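Local structure of putative lipoprotein (3QNK) at residues B[45-50]-B[484-489]; B[165-170]-B[177-182]; B[187-192]-B[203-208]. The protein probably binds glycans at the outer membrane of Bacteroides fragilis, as SusD-family proteins do in nutrient uptake. One frame throughout, in Å; residues are numbered along the deposited sequence.

Interaction 1. Residues B[45-50]-B[484-489]. With PO4 (phosphate ion), chain G.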
ATOM      1  N   ASN B  45      16.732  -9.712 -20.411  1.00 44.74           N
ATOM      2  CA  ASN B  45      16.839  -8.480 -21.202  1.00 44.19           C
ATOM      3  C   ASN B  45      17.548  -7.362 -20.462  1.00 50.04           C
ATOM      4  O   ASN B  45      18.033  -6.419 -21.105  1.00 50.67           O
ATOM      5  CB  ASN B  45      15.467  -7.973 -21.627  1.00 41.06           C
ATOM      6  CG  ASN B  45      14.909  -8.685 -22.817  1.00 48.64           C
ATOM      7  OD1 ASN B  45      15.534  -9.575 -23.402  1.00 39.76           O
ATOM      8  ND2 ASN B  45      13.713  -8.318 -23.186  1.00 37.75           N
ATOM      9  N   SER B  46      17.566  -7.422 -19.107  1.00 45.25           N
ATOM     10  CA  SER B  46      18.120  -6.325 -18.341  1.00 43.72           C
ATOM     11  C   SER B  46      18.745  -6.741 -17.033  1.00 47.79           C
ATOM     12  O   SER B  46      18.241  -7.644 -16.367  1.00 47.90           O
ATOM     13  CB  SER B  46      17.020  -5.296 -18.052  1.00 43.38           C
ATOM     14  OG  SER B  46      17.489  -4.181 -17.309  1.00 54.70           O
ATOM     15  N   VAL B  47      19.834  -6.027 -16.655  1.00 42.99           N
ATOM     16  CA  VAL B  47      20.498  -6.044 -15.353  1.00 42.56           C
ATOM     17  C   VAL B  47      20.368  -4.601 -14.852  1.00 48.52           C
ATOM     18  O   VAL B  47      20.961  -3.696 -15.450  1.00 49.93           O
ATOM     19  CB  VAL B  47      21.974  -6.550 -15.371  1.00 46.18           C
ATOM     20  CG1 VAL B  47      22.626  -6.401 -13.994  1.00 44.62           C
ATOM     21  CG2 VAL B  47      22.089  -7.993 -15.885  1.00 45.93           C
ATOM     22  N   SER B  48      19.542  -4.373 -13.823  1.00 45.34           N
ATOM     23  CA  SER B  48      19.284  -3.024 -13.281  1.00 45.93           C
ATOM     24  C   SER B  48      20.550  -2.289 -12.829  1.00 51.54           C
ATOM     25  O   SER B  48      21.439  -2.885 -12.220  1.00 52.59           O
ATOM     26  CB  SER B  48      18.324  -3.095 -12.094  1.00 47.81           C
ATOM     27  OG  SER B  48      17.984  -1.825 -11.563  1.00 56.04           O
ATOM     28  N   ALA B  49      20.587  -0.971 -13.068  1.00 47.03           N
ATOM     29  CA  ALA B  49      21.638  -0.091 -12.567  1.00 46.88           C
ATOM     30  C   ALA B  49      21.600  -0.090 -11.016  1.00 48.30           C
ATOM     31  O   ALA B  49      22.541   0.418 -10.374  1.00 49.25           O
ATOM     32  CB  ALA B  49      21.432   1.317 -13.105  1.00 48.33           C
ATOM     33  N   GLN B  50      20.502  -0.687 -10.431  1.00 40.40           N
ATOM     34  CA  GLN B  50      20.275  -0.830  -8.991  1.00 40.59           C
ATOM     35  C   GLN B  50      20.503  -2.266  -8.518  1.00 46.95           C
ATOM     36  O   GLN B  50      20.098  -2.603  -7.401  1.00 47.52           O
ATOM     37  CB  GLN B  50      18.866  -0.383  -8.585  1.00 41.28           C
ATOM     38  CG  GLN B  50      18.684   1.119  -8.542  1.00 46.11           C
ATOM     39  CD  GLN B  50      18.605   1.754  -9.909  1.00 60.23           C
ATOM     40  OE1 GLN B  50      17.775   1.387 -10.792  1.00 63.64           O
ATOM     41  NE2 GLN B  50      19.487   2.718 -10.107  1.00 38.68           N
ATOM     42  N   THR B 484      32.030  -8.186 -20.000  1.00 47.46           N
ATOM     43  CA  THR B 484      31.975  -8.457 -18.551  1.00 47.07           C
ATOM     44  C   THR B 484      30.821  -9.352 -18.149  1.00 47.86           C
ATOM     45  O   THR B 484      29.830  -9.399 -18.877  1.00 49.64           O
ATOM     46  CB  THR B 484      31.773  -7.103 -17.812  1.00 53.90           C
ATOM     47  OG1 THR B 484      30.528  -6.494 -18.227  1.00 56.93           O
ATOM     48  CG2 THR B 484      32.937  -6.149 -18.032  1.00 45.68           C
ATOM     49  N   LYS B 485      30.902  -9.980 -16.964  1.00 40.25           N
ATOM     50  CA  LYS B 485      29.795 -10.704 -16.322  1.00 37.87           C
ATOM     51  C   LYS B 485      29.001  -9.631 -15.579  1.00 43.09           C
ATOM     52  O   LYS B 485      29.614  -8.813 -14.893  1.00 45.46           O
ATOM     53  CB  LYS B 485      30.303 -11.807 -15.376  1.00 38.60           C
ATOM     54  CG  LYS B 485      30.716 -13.092 -16.064  1.00 41.62           C
ATOM     55  CD  LYS B 485      31.443 -14.006 -15.093  1.00 43.14           C
ATOM     56  CE  LYS B 485      31.439 -15.488 -15.453  1.00 44.23           C
ATOM     57  NZ  LYS B 485      32.551 -15.893 -16.364  1.00 64.95           N
ATOM     58  N   THR B 486      27.684  -9.542 -15.772  1.00 39.29           N
ATOM     59  CA  THR B 486      26.912  -8.467 -15.121  1.00 39.55           C
ATOM     60  C   THR B 486      26.012  -8.991 -14.013  1.00 44.31           C
ATOM     61  O   THR B 486      25.620  -8.216 -13.140  1.00 45.67           O
ATOM     62  CB  THR B 486      26.098  -7.671 -16.138  1.00 49.63           C
ATOM     63  OG1 THR B 486      25.401  -8.591 -16.973  1.00 50.79           O
ATOM     64  CG2 THR B 486      26.966  -6.732 -17.002  1.00 45.94           C
ATOM     65  N   ASP B 487      25.682 -10.297 -14.031  1.00 39.01           N
ATOM     66  CA  ASP B 487      24.810 -10.929 -13.044  1.00 37.60           C
ATOM     67  C   ASP B 487      24.939 -12.444 -13.137  1.00 44.37           C
ATOM     68  O   ASP B 487      24.830 -13.013 -14.231  1.00 43.78           O
ATOM     69  CB  ASP B 487      23.334 -10.503 -13.233  1.00 38.44           C
ATOM     70  CG  ASP B 487      22.543 -10.413 -11.940  1.00 49.97           C
ATOM     71  OD1 ASP B 487      23.167 -10.546 -10.845  1.00 44.34           O
ATOM     72  OD2 ASP B 487      21.286 -10.206 -12.017  1.00 60.25           O
ATOM     73  N   ILE B 488      25.200 -13.092 -11.991  1.00 42.37           N
ATOM     74  CA  ILE B 488      25.292 -14.548 -11.913  1.00 41.95           C
ATOM     75  C   ILE B 488      23.949 -15.032 -11.339  1.00 48.14           C
ATOM     76  O   ILE B 488      23.775 -15.148 -10.114  1.00 52.89           O
ATOM     77  CB  ILE B 488      26.531 -15.070 -11.129  1.00 43.83           C
ATOM     78  CG1 ILE B 488      27.814 -14.243 -11.361  1.00 44.88           C
ATOM     79  CG2 ILE B 488      26.729 -16.553 -11.332  1.00 42.87           C
ATOM     80  CD1 ILE B 488      28.391 -14.141 -12.736  1.00 50.68           C
ATOM     81  N   ARG B 489      22.991 -15.239 -12.227  1.00 42.29           N
ATOM     82  CA  ARG B 489      21.642 -15.693 -11.863  1.00 40.82           C
ATOM     83  C   ARG B 489      21.535 -17.227 -11.818  1.00 43.68           C
ATOM     84  O   ARG B 489      22.391 -17.956 -12.361  1.00 40.48           O
ATOM     85  CB  ARG B 489      20.589 -15.129 -12.843  1.00 33.62           C
ATOM     86  CG  ARG B 489      20.484 -13.633 -12.754  1.00 35.16           C
ATOM     87  CD  ARG B 489      19.427 -13.050 -13.636  1.00 44.14           C
ATOM     88  NE  ARG B 489      19.497 -11.589 -13.590  1.00 47.25           N
ATOM     89  CZ  ARG B 489      18.751 -10.782 -14.333  1.00 53.48           C
ATOM     90  NH1 ARG B 489      17.861 -11.280 -15.175  1.00 49.79           N
ATOM     91  NH2 ARG B 489      18.918  -9.473 -14.269  1.00 45.12           N
TER
HETATM   92  P   PO4 G 602      26.251 -10.912  -8.559  1.00 83.73           P
HETATM   93  O1  PO4 G 602      25.649 -12.501  -8.573  1.00 89.43           O
HETATM   94  O2  PO4 G 602      27.155 -10.593  -7.095  1.00 81.58           O
HETATM   95  O3  PO4 G 602      27.120 -10.933  -9.872  1.00 92.15           O
HETATM   96  O4  PO4 G 602      25.203  -9.726  -9.014  1.00 83.21           O

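Interaction 2. Residues B[165-170]-B[177-182]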
ATOM      1  N   GLU B 165     -18.530  -7.094 -26.933  1.00 62.38           N
ATOM      2  CA  GLU B 165     -19.947  -6.951 -27.272  1.00 62.63           C
ATOM      3  C   GLU B 165     -20.489  -5.562 -26.926  1.00 68.99           C
ATOM      4  O   GLU B 165     -21.385  -5.084 -27.625  1.00 72.32           O
ATOM      5  CB  GLU B 165     -20.792  -8.005 -26.543  1.00 63.83           C
ATOM      6  CG  GLU B 165     -20.494  -9.445 -26.944  1.00 74.89           C
ATOM      7  CD  GLU B 165     -21.099 -10.566 -26.110  1.00 99.22           C
ATOM      8  OE1 GLU B 165     -21.620 -10.295 -25.004  1.00109.17           O
ATOM      9  OE2 GLU B 165     -21.036 -11.729 -26.573  1.00 84.05           O
HETATM   10  N   MSE B 166     -19.956  -4.906 -25.860  1.00 62.99           N
HETATM   11  CA  MSE B 166     -20.484  -3.625 -25.347  1.00 61.60           C
HETATM   12  C   MSE B 166     -19.680  -2.365 -25.666  1.00 67.27           C
HETATM   13  O   MSE B 166     -20.214  -1.265 -25.509  1.00 68.28           O
HETATM   14  CB  MSE B 166     -20.630  -3.710 -23.833  1.00 61.61           C
HETATM   15  CG  MSE B 166     -21.544  -4.834 -23.409  1.00 67.06           C
HETATM   16 SE   MSE B 166     -21.461  -5.116 -21.531  0.75 72.05          SE
HETATM   17  CE  MSE B 166     -22.945  -4.007 -21.047  1.00 70.42           C
ATOM     18  N   LEU B 167     -18.421  -2.498 -26.067  1.00 65.26           N
ATOM     19  CA  LEU B 167     -17.573  -1.334 -26.347  1.00 65.41           C
ATOM     20  C   LEU B 167     -17.648  -0.850 -27.814  1.00 72.02           C
ATOM     21  O   LEU B 167     -17.834  -1.668 -28.728  1.00 71.67           O
ATOM     22  CB  LEU B 167     -16.111  -1.634 -26.004  1.00 63.04           C
ATOM     23  CG  LEU B 167     -15.769  -1.744 -24.524  1.00 66.66           C
ATOM     24  CD1 LEU B 167     -14.309  -2.140 -24.337  1.00 65.11           C
ATOM     25  CD2 LEU B 167     -16.057  -0.466 -23.803  1.00 67.54           C
ATOM     26  N   PRO B 168     -17.476   0.480 -28.061  1.00 69.83           N
ATOM     27  CA  PRO B 168     -17.410   0.959 -29.455  1.00 70.04           C
ATOM     28  C   PRO B 168     -16.011   0.705 -30.055  1.00 72.67           C
ATOM     29  O   PRO B 168     -15.048   0.510 -29.309  1.00 69.64           O
ATOM     30  CB  PRO B 168     -17.685   2.455 -29.321  1.00 72.27           C
ATOM     31  CG  PRO B 168     -17.162   2.812 -27.984  1.00 75.94           C
ATOM     32  CD  PRO B 168     -17.242   1.588 -27.102  1.00 71.04           C
ATOM     33  N   ALA B 169     -15.898   0.716 -31.386  1.00 70.56           N
ATOM     34  CA  ALA B 169     -14.613   0.530 -32.053  1.00 70.68           C
ATOM     35  C   ALA B 169     -13.774   1.808 -31.964  1.00 77.31           C
ATOM     36  O   ALA B 169     -12.539   1.742 -31.945  1.00 75.86           O
ATOM     37  CB  ALA B 169     -14.821   0.137 -33.508  1.00 72.04           C
ATOM     38  N   SER B 170     -14.450   2.957 -31.873  1.00 77.80           N
ATOM     39  CA  SER B 170     -13.820   4.268 -31.816  1.00 78.96           C
ATOM     40  C   SER B 170     -14.606   5.237 -30.953  1.00 84.44           C
ATOM     41  O   SER B 170     -15.791   5.024 -30.701  1.00 84.29           O
ATOM     42  CB  SER B 170     -13.688   4.832 -33.227  1.00 85.51           C
ATOM     43  OG  SER B 170     -12.832   5.963 -33.241  1.00101.87           O
ATOM     44  N   GLY B 177      -8.885   7.786 -25.564  1.00 80.71           N
ATOM     45  CA  GLY B 177      -8.082   7.267 -24.447  1.00 77.36           C
ATOM     46  C   GLY B 177      -8.748   6.097 -23.709  1.00 76.67           C
ATOM     47  O   GLY B 177      -8.079   5.266 -23.072  1.00 73.06           O
ATOM     48  N   ARG B 178     -10.101   6.025 -23.818  1.00 72.34           N
ATOM     49  CA  ARG B 178     -10.971   4.995 -23.244  1.00 70.37           C
ATOM     50  C   ARG B 178     -10.677   3.606 -23.890  1.00 71.70           C
ATOM     51  O   ARG B 178      -9.960   3.517 -24.890  1.00 72.16           O
ATOM     52  CB  ARG B 178     -12.462   5.400 -23.450  1.00 67.61           C
ATOM     53  CG  ARG B 178     -12.991   6.570 -22.586  1.00 79.64           C
ATOM     54  CD  ARG B 178     -14.540   6.608 -22.536  1.00 99.10           C
ATOM     55  NE  ARG B 178     -15.117   7.755 -21.809  1.00112.06           N
ATOM     56  CZ  ARG B 178     -15.302   7.832 -20.482  1.00128.79           C
ATOM     57  NH1 ARG B 178     -14.931   6.830 -19.689  1.00106.80           N
ATOM     58  NH2 ARG B 178     -15.833   8.922 -19.942  1.00119.43           N
ATOM     59  N   ALA B 179     -11.232   2.534 -23.324  1.00 64.89           N
ATOM     60  CA  ALA B 179     -11.104   1.192 -23.882  1.00 62.98           C
ATOM     61  C   ALA B 179     -12.017   1.033 -25.104  1.00 68.78           C
ATOM     62  O   ALA B 179     -13.191   1.398 -25.060  1.00 71.83           O
ATOM     63  CB  ALA B 179     -11.466   0.172 -22.829  1.00 62.89           C
ATOM     64  N   THR B 180     -11.483   0.479 -26.191  1.00 62.75           N
ATOM     65  CA  THR B 180     -12.239   0.234 -27.431  1.00 61.04           C
ATOM     66  C   THR B 180     -12.534  -1.241 -27.604  1.00 62.92           C
ATOM     67  O   THR B 180     -12.023  -2.070 -26.835  1.00 62.14           O
ATOM     68  CB  THR B 180     -11.435   0.734 -28.641  1.00 57.72           C
ATOM     69  OG1 THR B 180     -10.086   0.197 -28.613  1.00 59.81           O
ATOM     70  CG2 THR B 180     -11.436   2.261 -28.735  1.00 48.70           C
ATOM     71  N   LYS B 181     -13.330  -1.576 -28.634  1.00 58.20           N
ATOM     72  CA  LYS B 181     -13.655  -2.945 -29.020  1.00 57.72           C
ATOM     73  C   LYS B 181     -12.325  -3.658 -29.355  1.00 61.37           C
ATOM     74  O   LYS B 181     -12.072  -4.766 -28.879  1.00 59.67           O
ATOM     75  CB  LYS B 181     -14.618  -2.892 -30.214  1.00 62.35           C
ATOM     76  CG  LYS B 181     -15.333  -4.171 -30.607  1.00 74.77           C
ATOM     77  CD  LYS B 181     -16.176  -3.890 -31.861  1.00 76.38           C
ATOM     78  CE  LYS B 181     -17.505  -4.610 -31.883  1.00 98.49           C
ATOM     79  NZ  LYS B 181     -18.441  -4.181 -30.791  1.00109.66           N
ATOM     80  N   GLY B 182     -11.446  -2.941 -30.057  1.00 59.38           N
ATOM     81  CA  GLY B 182     -10.113  -3.386 -30.433  1.00 57.96           C
ATOM     82  C   GLY B 182      -9.237  -3.694 -29.248  1.00 64.04           C
ATOM     83  O   GLY B 182      -8.579  -4.738 -29.231  1.00 64.56           O
TER

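Interaction 3. Residues B[187-192]-B[203-208]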
ATOM      1  N   LEU B 187      -6.537  -7.559 -25.946  1.00 48.77           N
ATOM      2  CA  LEU B 187      -6.200  -8.150 -24.654  1.00 48.17           C
ATOM      3  C   LEU B 187      -6.610  -9.605 -24.641  1.00 53.15           C
ATOM      4  O   LEU B 187      -5.819 -10.430 -24.176  1.00 55.71           O
ATOM      5  CB  LEU B 187      -6.801  -7.389 -23.449  1.00 48.77           C
ATOM      6  CG  LEU B 187      -6.291  -7.784 -22.017  1.00 52.08           C
ATOM      7  CD1 LEU B 187      -4.790  -7.684 -21.892  1.00 50.00           C
ATOM      8  CD2 LEU B 187      -6.945  -6.946 -20.934  1.00 54.19           C
ATOM      9  N   LYS B 188      -7.779  -9.934 -25.233  1.00 47.08           N
ATOM     10  CA  LYS B 188      -8.319 -11.289 -25.330  1.00 46.75           C
ATOM     11  C   LYS B 188      -7.297 -12.211 -25.977  1.00 54.10           C
ATOM     12  O   LYS B 188      -6.976 -13.245 -25.386  1.00 53.66           O
ATOM     13  CB  LYS B 188      -9.650 -11.297 -26.114  1.00 50.84           C
ATOM     14  CG  LYS B 188     -10.611 -12.432 -25.779  1.00 54.36           C
ATOM     15  CD  LYS B 188     -12.044 -12.222 -26.283  1.00 48.01           C
ATOM     16  CE  LYS B 188     -12.700 -13.529 -26.718  1.00 64.93           C
ATOM     17  NZ  LYS B 188     -12.560 -13.815 -28.188  1.00 87.21           N
ATOM     18  N   SER B 189      -6.713 -11.802 -27.137  1.00 52.53           N
ATOM     19  CA  SER B 189      -5.718 -12.609 -27.869  1.00 51.37           C
ATOM     20  C   SER B 189      -4.482 -12.922 -27.001  1.00 57.24           C
ATOM     21  O   SER B 189      -3.994 -14.052 -27.073  1.00 58.14           O
ATOM     22  CB  SER B 189      -5.296 -11.932 -29.174  1.00 51.85           C
ATOM     23  OG  SER B 189      -4.439 -10.814 -29.003  1.00 54.30           O
ATOM     24  N   ARG B 190      -3.989 -11.961 -26.173  1.00 51.90           N
ATOM     25  CA  ARG B 190      -2.836 -12.213 -25.299  1.00 50.22           C
ATOM     26  C   ARG B 190      -3.200 -13.176 -24.180  1.00 53.86           C
ATOM     27  O   ARG B 190      -2.457 -14.139 -23.960  1.00 51.84           O
ATOM     28  CB  ARG B 190      -2.288 -10.923 -24.708  1.00 49.95           C
ATOM     29  CG  ARG B 190      -0.925 -11.131 -24.074  1.00 56.12           C
ATOM     30  CD  ARG B 190      -0.638 -10.034 -23.092  1.00 61.61           C
ATOM     31  NE  ARG B 190      -0.375  -8.774 -23.779  1.00 60.46           N
ATOM     32  CZ  ARG B 190      -0.075  -7.632 -23.172  1.00 72.42           C
ATOM     33  NH1 ARG B 190      -0.011  -7.572 -21.847  1.00 74.23           N
ATOM     34  NH2 ARG B 190       0.158  -6.538 -23.885  1.00 45.76           N
ATOM     35  N   VAL B 191      -4.361 -12.924 -23.479  1.00 51.73           N
ATOM     36  CA  VAL B 191      -4.888 -13.784 -22.406  1.00 51.06           C
ATOM     37  C   VAL B 191      -5.077 -15.241 -22.946  1.00 54.41           C
ATOM     38  O   VAL B 191      -4.657 -16.201 -22.285  1.00 54.62           O
ATOM     39  CB  VAL B 191      -6.185 -13.203 -21.804  1.00 55.99           C
ATOM     40  CG1 VAL B 191      -6.761 -14.124 -20.744  1.00 56.22           C
ATOM     41  CG2 VAL B 191      -5.925 -11.837 -21.196  1.00 55.94           C
ATOM     42  N   GLU B 192      -5.620 -15.382 -24.164  1.00 48.67           N
ATOM     43  CA  GLU B 192      -5.809 -16.673 -24.816  1.00 49.53           C
ATOM     44  C   GLU B 192      -4.466 -17.336 -25.152  1.00 56.49           C
ATOM     45  O   GLU B 192      -4.336 -18.551 -25.027  1.00 59.26           O
ATOM     46  CB  GLU B 192      -6.658 -16.535 -26.093  1.00 51.63           C
ATOM     47  CG  GLU B 192      -8.126 -16.187 -25.858  1.00 55.99           C
ATOM     48  CD  GLU B 192      -8.908 -15.661 -27.059  1.00 75.86           C
ATOM     49  OE1 GLU B 192      -8.290 -15.026 -27.943  1.00 71.47           O
ATOM     50  OE2 GLU B 192     -10.145 -15.859 -27.106  1.00 66.22           O
ATOM     51  N   LYS B 203      -8.775 -16.206 -33.987  1.00 53.24           N
ATOM     52  CA  LYS B 203     -10.100 -15.621 -34.146  1.00 53.60           C
ATOM     53  C   LYS B 203     -10.108 -14.197 -33.595  1.00 60.38           C
ATOM     54  O   LYS B 203     -10.602 -13.287 -34.273  1.00 63.08           O
ATOM     55  CB  LYS B 203     -11.165 -16.487 -33.470  1.00 55.07           C
ATOM     56  CG  LYS B 203     -11.464 -17.802 -34.205  1.00 66.32           C
ATOM     57  CD  LYS B 203     -12.821 -18.406 -33.799  1.00 73.01           C
ATOM     58  CE  LYS B 203     -12.834 -19.914 -33.677  1.00 76.31           C
ATOM     59  NZ  LYS B 203     -12.893 -20.366 -32.250  1.00 87.91           N
ATOM     60  N   SER B 204      -9.514 -13.988 -32.400  1.00 55.70           N
ATOM     61  CA  SER B 204      -9.410 -12.667 -31.769  1.00 55.02           C
ATOM     62  C   SER B 204      -8.579 -11.690 -32.621  1.00 59.48           C
ATOM     63  O   SER B 204      -8.994 -10.547 -32.817  1.00 60.25           O
ATOM     64  CB  SER B 204      -8.816 -12.788 -30.379  1.00 55.19           C
ATOM     65  OG  SER B 204      -9.737 -13.471 -29.554  1.00 66.38           O
ATOM     66  N   CYS B 205      -7.451 -12.170 -33.176  1.00 55.02           N
ATOM     67  CA  CYS B 205      -6.556 -11.411 -34.048  1.00 53.88           C
ATOM     68  C   CYS B 205      -7.283 -11.007 -35.324  1.00 61.70           C
ATOM     69  O   CYS B 205      -7.145  -9.860 -35.755  1.00 64.06           O
ATOM     70  CB  CYS B 205      -5.299 -12.216 -34.364  1.00 52.69           C
ATOM     71  SG  CYS B 205      -4.193 -12.452 -32.962  1.00 54.44           S
ATOM     72  N   ALA B 206      -8.093 -11.928 -35.902  1.00 58.82           N
ATOM     73  CA  ALA B 206      -8.868 -11.695 -37.139  1.00 59.71           C
ATOM     74  C   ALA B 206      -9.803 -10.490 -36.971  1.00 67.81           C
ATOM     75  O   ALA B 206     -10.005  -9.715 -37.912  1.00 68.09           O
ATOM     76  CB  ALA B 206      -9.663 -12.940 -37.507  1.00 60.18           C
ATOM     77  N   GLU B 207     -10.321 -10.313 -35.739  1.00 64.34           N
ATOM     78  CA  GLU B 207     -11.216  -9.223 -35.408  1.00 64.04           C
ATOM     79  C   GLU B 207     -10.496  -7.873 -35.389  1.00 66.13           C
ATOM     80  O   GLU B 207     -11.029  -6.901 -35.909  1.00 68.82           O
ATOM     81  CB  GLU B 207     -11.911  -9.490 -34.069  1.00 64.82           C
ATOM     82  CG  GLU B 207     -12.950 -10.593 -34.156  1.00 70.96           C
ATOM     83  CD  GLU B 207     -13.995 -10.452 -35.240  1.00 83.98           C
ATOM     84  OE1 GLU B 207     -14.509  -9.327 -35.451  1.00 83.58           O
ATOM     85  OE2 GLU B 207     -14.297 -11.481 -35.882  1.00 74.40           O
ATOM     86  N   VAL B 208      -9.283  -7.819 -34.841  1.00 59.28           N
ATOM     87  CA  VAL B 208      -8.491  -6.590 -34.747  1.00 57.73           C
ATOM     88  C   VAL B 208      -8.034  -6.122 -36.156  1.00 63.29           C
ATOM     89  O   VAL B 208      -7.985  -4.905 -36.427  1.00 63.66           O
ATOM     90  CB  VAL B 208      -7.307  -6.775 -33.773  1.00 58.08           C
ATOM     91  CG1 VAL B 208      -6.567  -5.459 -33.541  1.00 57.22           C
ATOM     92  CG2 VAL B 208      -7.791  -7.346 -32.454  1.00 56.72           C
TER

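Interaction 1. Residues B[45-50]-B[484-489]
Arg489 reaches across to the loop 45-50 and gives an N-H from NH2 to the backbone oxygen of Ser46, with NH2 and O 2.9 Å apart. The donor lies in the carbonyl plane, on a lone pair of that oxygen, whereas the oxygen is tilted 20° out of the guanidinium plane. Beside this bond Val47 supplies the apolar part: its CG2 comes within 3.5 Å of Thr486 OG1 and 3.9 Å of Asp487 CB, while CG1 sits 3.6 Å from Thr486 O. With CG1 anti to the backbone N (chi1 174°), CG2 is the branch left to enter between Thr486, Asp487 and Arg489.

The second shell fixes the arginine. Asp487 OD2 forms a salt bridge with Arg489 NE at 2.8 Å, nearly straight at 171° and in the guanidinium plane, though NE approaches OD2 from above the plane of the carboxylate. Gln467 takes a bond from Arg489 NH1, and Tyr63 OH is hydrogen-bonded to Asp487 OD1. Asp487 OD1 lies 2.9 Å from O4 of a phosphate ion, probably from the crystallisation liquor. The phosphate is hydrogen-bonded to Arg55 NH2, and Ile488 N reaches phosphate O1 weakly. Thr486 and Asp487 both face Leu470, making a classic beta bulge in strand 480-488 of the three-stranded antiparallel sheet.

Interaction 2. Residues B[165-170]-B[177-182]
The shortest polar bond here runs from Lys181 N to Pro168 O, 2.8 Å long with an N-H...O angle of 147°; the donor stands 38° above the carbonyl plane. It fastens the loop leaving helix 149-166 to the first turn of helix 181-194, within the alpha-alpha superhelix of this SusD-family protein. Thr180 is the N-cap residue of the second helix: its OG1 accepts from Ala183 N and is also hydrogen-bonded to Tyr213 OH. That leaves the methyl of Thr180 for the other loop, where CG2 rests 3.4 Å from Ala169 O.

Leu167, the first residue to leave helical angles, directs its CB toward 177-182, and the branch ends follow. Its CD1 lies 3.4 Å from Thr180 O and 4.0 Å from Ala179 CB, and CD2 is 3.6 Å from Ala179 O. Tyr171 OH is hydrogen-bonded to Ala179 O. Phe113 and Glu110 of helix 101-126 touch Ala179 and Leu167, so the apolar pair is backed by a third helix.

Lys181 turns back along the C-terminal end of helix 149-166. With CG anti to the backbone N (chi1 -167°), the chain runs beside the Leu167 carbonyl and bends at its last two torsions to bring the ammonium to Thr164 O, its stronger partner; Lys181 NZ meets Leu167 O weakly at 3.3 Å.

Interaction 3. Residues B[187-192]-B[203-208]
Ser204 and Ser189 face each other between two neighbouring helices, their CB atoms 3.8 Å apart. Helices 187-192 and 203-208 form an antiparallel helical hairpin of the alpha-alpha superhelix, with short-segment axes 8.7 Å apart and N-to-C directions 160° from each other. The CA atoms of these two serines make the closest backbone approach, consistent with the small side chains there.

The two hydroxyls part company. Ser189 OG is turned within its own helix to Ala186 O and also meets Asn397 ND2, so only its CB faces helix 203-208, where it also touches Cys205 SG. Cys205 packs in addition on Ile394 and Asp398, so helix 391-405 covers this flank.

Ser204 OG, by contrast, is turned toward helix 187-192 and is shared by two side chains one helical turn apart, besides a weak hydrogen bond with Asp200 O of its own helix. Lys188 carries CG opposite its backbone nitrogen (chi1 -154°) and bends at chi3 and chi4, and its NZ donates to Ser204 OG at 3.2 Å. NZ also makes a salt bridge to Glu192 OE2 through a weak bond, which would partly offset both charges. Glu192, one turn further along the same helix and extended beyond CG, lies against Leu157 of helix 149-166. Ser204 OG donates to Glu192 OE1 over 2.7 Å, on the syn side and 16° out of the carboxylate plane.

Overall arrangement
From the N terminus, the loop 45-50, between helices 17-29 and 55-58, opens interaction 1, which closes only at the end of strand 480-488, 434 residues later. Interactions 2 and 3 are both nested inside that span and follow one another in series. Interaction 2 closes a short loop joining helix 149-166 to helix 181-194; interaction 3 then pairs helix 181-194 with helix 198-209. Sharing a helix, these two lie 14 Å apart between centres and touch where Gly182 meets Val208. Interaction 1 lies on the opposite side of the chain's centre, about 40 and 34 Å from their centres, tying an early loop to the late antiparallel sheet.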